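Local coordinates for protein mevalonate kinase, putative (Leishmania major, PDB 2HFS) that probably phosphorylates (R)-mevalonate with ATP to give (R)-5-phosphomevalonate, the first of three steps from mevalonate to isopentenyl diphosphate, as a GHMP-family kinase, at residues T45-E50 and S123-E128; K80-V85 and M100-P105; K180-Q185 and E235-G240. All coordinates share one frame; numbering follows the deposited sequence.

Contact 1: T45-E50 and S123-E128; sequences TECRLE and SRALSE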
# COMPACT_ATOMS: atom_id res chain seq x y z
N THR A 45 9.47 -4.52 2.81
CA THR A 45 9.95 -5.77 2.26
C THR A 45 11.39 -5.49 1.81
O THR A 45 11.66 -4.43 1.18
CB THR A 45 9.06 -6.18 1.07
OG1 THR A 45 7.77 -6.63 1.55
CG2 THR A 45 9.61 -7.39 0.35
N GLU A 46 12.31 -6.38 2.17
CA GLU A 46 13.72 -6.24 1.74
C GLU A 46 14.11 -7.31 0.71
O GLU A 46 13.66 -8.47 0.81
CB GLU A 46 14.65 -6.28 2.96
CG GLU A 46 16.13 -6.33 2.59
CD GLU A 46 17.07 -6.28 3.78
OE1 GLU A 46 16.68 -6.73 4.88
OE2 GLU A 46 18.22 -5.80 3.59
N CYS A 47 14.91 -6.91 -0.29
CA CYS A 47 15.45 -7.83 -1.29
C CYS A 47 16.99 -7.83 -1.20
O CYS A 47 17.63 -6.76 -1.15
CB CYS A 47 14.97 -7.45 -2.71
SG CYS A 47 15.81 -8.39 -4.01
N ARG A 48 17.56 -9.03 -1.16
CA ARG A 48 19.00 -9.24 -1.21
C ARG A 48 19.27 -10.08 -2.44
O ARG A 48 18.51 -11.02 -2.74
CB ARG A 48 19.49 -10.01 0.02
CG ARG A 48 19.45 -9.29 1.35
CD ARG A 48 19.92 -10.16 2.55
NE ARG A 48 21.37 -10.36 2.54
CZ ARG A 48 22.13 -10.66 3.60
NH1 ARG A 48 21.59 -10.79 4.81
NH2 ARG A 48 23.44 -10.81 3.45
N LEU A 49 20.35 -9.74 -3.13
CA LEU A 49 20.76 -10.41 -4.35
C LEU A 49 22.22 -10.84 -4.29
O LEU A 49 23.04 -10.19 -3.67
CB LEU A 49 20.59 -9.47 -5.54
CG LEU A 49 19.18 -9.02 -5.90
CD1 LEU A 49 19.30 -8.06 -7.07
CD2 LEU A 49 18.30 -10.23 -6.28
N GLU A 50 22.52 -11.96 -4.95
CA GLU A 50 23.90 -12.33 -5.23
C GLU A 50 23.98 -13.14 -6.52
O GLU A 50 23.01 -13.77 -6.93
CB GLU A 50 24.49 -13.11 -4.08
CG GLU A 50 23.70 -14.34 -3.71
CD GLU A 50 24.33 -15.02 -2.53
OE1 GLU A 50 24.17 -14.52 -1.40
OE2 GLU A 50 25.03 -16.02 -2.74
N SER A 123 14.10 -3.61 -7.57
CA SER A 123 14.70 -2.56 -8.38
C SER A 123 15.89 -1.92 -7.68
O SER A 123 16.92 -1.67 -8.30
CB SER A 123 13.66 -1.51 -8.72
OG SER A 123 12.66 -2.08 -9.56
N ARG A 124 15.74 -1.64 -6.39
CA ARG A 124 16.81 -1.08 -5.58
C ARG A 124 18.01 -2.03 -5.48
O ARG A 124 19.15 -1.61 -5.66
CB ARG A 124 16.30 -0.70 -4.18
CG ARG A 124 15.40 0.56 -4.17
CD ARG A 124 15.22 1.19 -2.78
NE ARG A 124 14.31 2.33 -2.78
CZ ARG A 124 14.61 3.54 -3.24
NH1 ARG A 124 15.81 3.80 -3.78
NH2 ARG A 124 13.70 4.50 -3.19
N ALA A 125 17.75 -3.31 -5.21
CA ALA A 125 18.84 -4.31 -5.12
C ALA A 125 19.57 -4.50 -6.44
O ALA A 125 20.79 -4.65 -6.44
CB ALA A 125 18.31 -5.64 -4.62
N LEU A 126 18.82 -4.51 -7.54
CA LEU A 126 19.42 -4.57 -8.87
C LEU A 126 20.30 -3.34 -9.10
O LEU A 126 21.44 -3.46 -9.60
CB LEU A 126 18.34 -4.69 -9.97
CG LEU A 126 17.57 -6.02 -10.02
CD1 LEU A 126 16.34 -5.89 -10.95
CD2 LEU A 126 18.48 -7.16 -10.50
N SER A 127 19.78 -2.17 -8.73
CA SER A 127 20.57 -0.95 -8.85
C SER A 127 21.88 -1.13 -8.11
O SER A 127 22.95 -0.79 -8.63
CB SER A 127 19.81 0.26 -8.31
OG SER A 127 20.59 1.44 -8.48
N GLU A 128 21.82 -1.67 -6.89
CA GLU A 128 23.05 -1.91 -6.16
C GLU A 128 23.98 -2.85 -6.93
O GLU A 128 25.13 -2.50 -7.19
CB GLU A 128 22.83 -2.46 -4.76
CG GLU A 128 24.16 -2.65 -4.03
CD GLU A 128 24.06 -3.05 -2.58
OE1 GLU A 128 22.97 -3.00 -2.00
OE2 GLU A 128 25.12 -3.41 -2.01
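Leu49 and Cys47, alternate residues on one face of strand 36-52, rest on Ala125 and Leu126 of helix 114-130, and every side-chain pair that meets between 45-50 and 123-128 is apolar. The methyl-to-methyl contacts centre on Leu49. Its CD1 lies 3.6 Å from Ala125 CB, and the same methyl is also 3.6 Å from Leu126 CD2, so a single branch of Leu49 fits between two successive helix residues. With CG anti to the carbonyl carbon (chi1 -65°) and CD1 continuing the extended chain, Leu49 reaches the helix backbone too: CD1 is 3.6 Å from Leu126 N.

Cys47 has a shorter side chain and meets Ala125 alone in 123-128. Its SG is 3.8 Å from Ala125 CB, and Cys47 O touches the same methyl at 3.7 Å. These two residues also have the nearest CA atoms. Ala125's lone methyl is consistent with so close an approach; the axes of the two short segments come within 7.7 Å and run 32° from parallel.

Polar groups bond elsewhere. Arg48 pairs with Phe101 through the backbone, while on the helix Arg124 forms a salt bridge with Asp136 and Glu128 one with Lys9. All four touching residues are buried, where a helix packs on the sheet that includes strands 36-52 and 97-103. The chemistry therefore implies adhesion by shape and dispersion, with charged side chains kept outside the apolar seam.

Contact 2: K80-V85 and M100-P105; sequences KAHQLV and MFIGGP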
# COMPACT_ATOMS: atom_id res chain seq x y z
N LYS A 80 6.20 -12.93 -13.57
CA LYS A 80 6.07 -11.95 -14.64
C LYS A 80 6.60 -10.58 -14.21
O LYS A 80 7.30 -9.91 -14.98
CB LYS A 80 4.62 -11.84 -15.12
CG LYS A 80 4.10 -13.07 -15.87
CD LYS A 80 2.67 -12.85 -16.38
N ALA A 81 6.27 -10.19 -12.98
CA ALA A 81 6.69 -8.90 -12.41
C ALA A 81 8.21 -8.75 -12.40
O ALA A 81 8.76 -7.75 -12.87
CB ALA A 81 6.13 -8.77 -10.98
N HIS A 82 8.89 -9.75 -11.86
CA HIS A 82 10.35 -9.72 -11.77
C HIS A 82 11.01 -9.67 -13.15
O HIS A 82 12.02 -8.98 -13.34
CB HIS A 82 10.86 -10.92 -10.99
CG HIS A 82 10.61 -10.83 -9.52
ND1 HIS A 82 10.78 -11.90 -8.68
CD2 HIS A 82 10.19 -9.80 -8.75
CE1 HIS A 82 10.49 -11.53 -7.44
NE2 HIS A 82 10.13 -10.26 -7.46
N GLN A 83 10.45 -10.41 -14.11
CA GLN A 83 11.00 -10.44 -15.45
C GLN A 83 10.83 -9.07 -16.12
O GLN A 83 11.72 -8.61 -16.83
CB GLN A 83 10.42 -11.58 -16.29
CG GLN A 83 11.17 -11.79 -17.61
CD GLN A 83 12.64 -12.12 -17.37
OE1 GLN A 83 12.96 -13.08 -16.68
NE2 GLN A 83 13.53 -11.31 -17.94
N LEU A 84 9.70 -8.42 -15.85
CA LEU A 84 9.45 -7.07 -16.36
C LEU A 84 10.52 -6.08 -15.91
O LEU A 84 11.00 -5.25 -16.69
CB LEU A 84 8.09 -6.60 -15.89
CG LEU A 84 6.99 -7.12 -16.84
CD1 LEU A 84 5.63 -6.84 -16.28
CD2 LEU A 84 7.16 -6.48 -18.21
N VAL A 85 10.89 -6.19 -14.63
CA VAL A 85 11.93 -5.34 -14.04
C VAL A 85 13.31 -5.66 -14.64
O VAL A 85 14.06 -4.75 -15.00
CB VAL A 85 11.94 -5.46 -12.50
CG1 VAL A 85 13.14 -4.67 -11.88
CG2 VAL A 85 10.60 -4.99 -11.93
N MSE A 100 17.95 -14.67 -5.22
CA MSE A 100 17.16 -13.58 -4.65
C MSE A 100 16.63 -14.04 -3.29
O MSE A 100 15.97 -15.09 -3.19
CB MSE A 100 16.01 -13.26 -5.60
CG MSE A 100 15.22 -12.01 -5.25
SE MSE A 100 13.77 -11.66 -6.56
CE MSE A 100 13.03 -10.18 -5.62
N PHE A 101 16.94 -13.29 -2.24
CA PHE A 101 16.32 -13.56 -0.94
C PHE A 101 15.31 -12.46 -0.64
O PHE A 101 15.66 -11.28 -0.74
CB PHE A 101 17.38 -13.64 0.15
CG PHE A 101 16.81 -13.84 1.53
CD1 PHE A 101 16.58 -15.13 2.02
CD2 PHE A 101 16.50 -12.75 2.34
CE1 PHE A 101 16.05 -15.33 3.29
CE2 PHE A 101 15.96 -12.93 3.62
CZ PHE A 101 15.74 -14.22 4.10
N ILE A 102 14.07 -12.82 -0.31
CA ILE A 102 13.07 -11.77 0.02
C ILE A 102 12.64 -11.85 1.48
O ILE A 102 12.17 -12.90 1.94
CB ILE A 102 11.80 -11.81 -0.88
CG1 ILE A 102 12.09 -12.25 -2.32
CG2 ILE A 102 11.10 -10.43 -0.85
CD1 ILE A 102 10.82 -12.36 -3.16
N GLY A 103 12.74 -10.72 2.17
CA GLY A 103 12.47 -10.64 3.61
C GLY A 103 11.80 -9.36 4.06
O GLY A 103 10.87 -8.87 3.40
N GLY A 104 12.22 -8.86 5.22
CA GLY A 104 11.62 -7.63 5.80
C GLY A 104 10.35 -7.94 6.57
O GLY A 104 9.76 -9.00 6.36
N PRO A 105 9.93 -7.07 7.48
CA PRO A 105 8.83 -7.40 8.42
C PRO A 105 7.43 -7.17 7.87
O PRO A 105 6.47 -7.62 8.49
CB PRO A 105 9.09 -6.47 9.60
CG PRO A 105 9.66 -5.27 8.99
CD PRO A 105 10.47 -5.72 7.75
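His82 of helix 70-88 and Met100 of strand 97-103, a selenomethionine in this crystal, come from opposite directions and meet in the buried interior. The helix and strand belong to one beta-alpha-beta unit begun by strand 58-62. Their backbones stay well apart, the nearest CA atoms, those of His82 and Met100, being 10.6 Å from each other, so long side chains must bridge the interval.

On the helix, His82 holds CG anti to the carbonyl carbon (chi1 -73°), where the ring extends toward Met100. Met100 answers with a fully extended chain: chi1 is -172°, and the next two torsions are also close to 180°, which carries SE and CE out to the imidazole. SE lies 3.9 Å from the centroid of the His82 ring, an oblique Met-aromatic contact made here through selenium. The nearest ring atom to SE is His82 CE1, at 3.4 Å. The terminal methyl joins in, Met100 CE standing 3.4 Å from His82 NE2. Ile102 adds a looser touch near the ring plane, its CD1 being 4.4 Å from His82 CE1.

From helix 114-130, Asp118 OD1 hydrogen-bonds with His82 NE2, which probably helps to fix the rotation of the ring, and Phe122 meets it. The natural residue would place a thioether sulfur here, so the buried histidine probably combines a polar tie to Asp118 with Met-aromatic packing against the strand.

Contact 3: K180-Q185 and E235-G240; sequences KPIAFQ and EALQKG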
# COMPACT_ATOMS: atom_id res chain seq x y z
N LYS A 180 2.57 14.18 -4.72
CA LYS A 180 3.49 15.04 -3.97
C LYS A 180 3.52 14.67 -2.50
O LYS A 180 2.51 14.19 -1.97
CB LYS A 180 3.17 16.53 -4.15
CG LYS A 180 1.70 16.87 -4.35
CD LYS A 180 1.56 18.18 -5.16
CE LYS A 180 0.32 18.17 -6.07
NZ LYS A 180 -0.93 18.62 -5.37
N PRO A 181 4.65 14.87 -1.84
CA PRO A 181 4.79 14.53 -0.43
C PRO A 181 4.01 15.49 0.47
O PRO A 181 3.81 16.65 0.10
CB PRO A 181 6.29 14.66 -0.17
CG PRO A 181 6.78 15.67 -1.19
CD PRO A 181 5.89 15.47 -2.38
N ILE A 182 3.61 14.99 1.63
CA ILE A 182 2.89 15.77 2.61
C ILE A 182 3.76 15.86 3.85
O ILE A 182 4.07 14.85 4.49
CB ILE A 182 1.52 15.12 2.95
CG1 ILE A 182 0.60 15.13 1.73
CG2 ILE A 182 0.86 15.82 4.14
CD1 ILE A 182 -0.66 14.27 1.88
N ALA A 183 4.18 17.08 4.17
CA ALA A 183 4.93 17.33 5.41
C ALA A 183 4.07 17.10 6.66
O ALA A 183 2.92 17.55 6.73
CB ALA A 183 5.51 18.76 5.40
N PHE A 184 4.62 16.36 7.62
CA PHE A 184 3.91 16.02 8.87
C PHE A 184 4.91 15.78 10.00
O PHE A 184 5.94 15.12 9.79
CB PHE A 184 2.99 14.81 8.67
CG PHE A 184 2.00 14.62 9.79
CD1 PHE A 184 2.04 13.50 10.60
CD2 PHE A 184 1.03 15.60 10.04
CE1 PHE A 184 1.12 13.34 11.64
CE2 PHE A 184 0.11 15.44 11.10
CZ PHE A 184 0.16 14.31 11.88
N GLN A 185 4.62 16.30 11.19
CA GLN A 185 5.60 16.33 12.29
C GLN A 185 5.31 15.38 13.46
O GLN A 185 5.94 15.48 14.52
CB GLN A 185 5.76 17.76 12.83
CG GLN A 185 6.38 18.75 11.86
CD GLN A 185 6.17 20.18 12.30
OE1 GLN A 185 5.05 20.70 12.23
NE2 GLN A 185 7.23 20.83 12.76
N GLU A 235 -5.76 19.94 6.36
CA GLU A 235 -5.66 20.91 7.43
C GLU A 235 -5.18 20.23 8.70
O GLU A 235 -4.10 20.54 9.21
CB GLU A 235 -7.01 21.56 7.70
CG GLU A 235 -7.34 22.74 6.83
CD GLU A 235 -8.29 23.70 7.52
OE1 GLU A 235 -7.90 24.86 7.69
OE2 GLU A 235 -9.41 23.28 7.89
N ALA A 236 -5.99 19.28 9.19
CA ALA A 236 -5.67 18.52 10.40
C ALA A 236 -4.21 18.06 10.46
O ALA A 236 -3.59 18.12 11.53
CB ALA A 236 -6.62 17.33 10.54
N LEU A 237 -3.67 17.61 9.33
CA LEU A 237 -2.28 17.12 9.23
C LEU A 237 -1.25 18.24 9.41
O LEU A 237 -0.28 18.08 10.16
CB LEU A 237 -2.04 16.39 7.91
CG LEU A 237 -2.62 14.99 7.67
CD1 LEU A 237 -2.40 14.59 6.21
CD2 LEU A 237 -2.00 13.96 8.61
N GLN A 238 -1.47 19.36 8.73
CA GLN A 238 -0.58 20.52 8.82
C GLN A 238 -0.57 21.09 10.23
O GLN A 238 0.46 21.60 10.69
CB GLN A 238 -1.01 21.60 7.81
CG GLN A 238 0.06 22.65 7.53
N LYS A 239 -1.71 20.99 10.90
CA LYS A 239 -1.87 21.40 12.29
C LYS A 239 -1.28 20.37 13.25
O LYS A 239 -0.82 20.71 14.35
CB LYS A 239 -3.35 21.60 12.61
CG LYS A 239 -3.62 22.36 13.89
CD LYS A 239 -5.11 22.42 14.18
CE LYS A 239 -5.42 23.44 15.26
NZ LYS A 239 -6.81 23.27 15.74
N GLY A 240 -1.29 19.11 12.84
CA GLY A 240 -0.90 18.01 13.72
C GLY A 240 -2.02 17.66 14.67
O GLY A 240 -1.79 17.24 15.82
O HOH W 1 2.54 18.29 11.69
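This is a partly buried, mainly apolar contact that sets the last part of strand 177-182 and the loop after it against the C-terminal turn of helix 216-239. Segments 180-185 and 235-240 bury 232 Å² between them, and Leu237 and Phe184 account for most of it.

Phe184 lays one ring face against the Leu237 side chain. Leu237 CD2 sits 3.8 Å from the centroid of the Phe184 ring and 22° off the ring normal, which makes it a CH-pi contact, offset toward the rim. A chi1 of -165° swings the Phe184 ring away from its own amide and onto Leu237; the two side chains cross at about a right angle, with the methyl over one ring face. The other methyl serves a different partner: Leu237 CD1 is 4.1 Å from Ile182 CG2, and Leu167 and Ile37 of neighbouring strands also touch Leu237.

Beyond the leucine, the ring reaches the helix terminus, with Phe184 CE2 3.8 Å from Gly240 CA. Gly240, at phi 79°, is the C-prime residue of a Schellman motif that closes helix 216-239. Beside this apolar patch a water accepts from Gln185 N at 2.9 Å; its further bond to Leu237 O is tentative, since the place of that oxygen is less sure. Phe184 N is bonded to Ser327 OG, which ties the loop to the C-terminal region as well.

Chemically, the aromatic face and branched methyls supply the adhesion, packing the loop against a helix that ends in a Schellman turn.

How the contacts relate
From the N terminus, strand 36-52 opens contact 1, which closes only when helix 114-130 packs against it. Within that long loop, contact 2 opens on helix 70-88 and closes on strand 97-103, so it is nested in contact 1. The two also touch: Glu46 O and Gly103 N lie 2.8 Å apart between adjacent strands, a probable hydrogen bond, and Val85 packs on Leu126, so helices 70-88 and 114-130 pack side by side, and both contacts reach the same sheet. Contact 3 follows in series, joining strand 177-182 to helix 216-239. Its centre is about 31 Å from that of contact 1 and 32 Å from that of contact 2, yet it reaches that mixed sheet too.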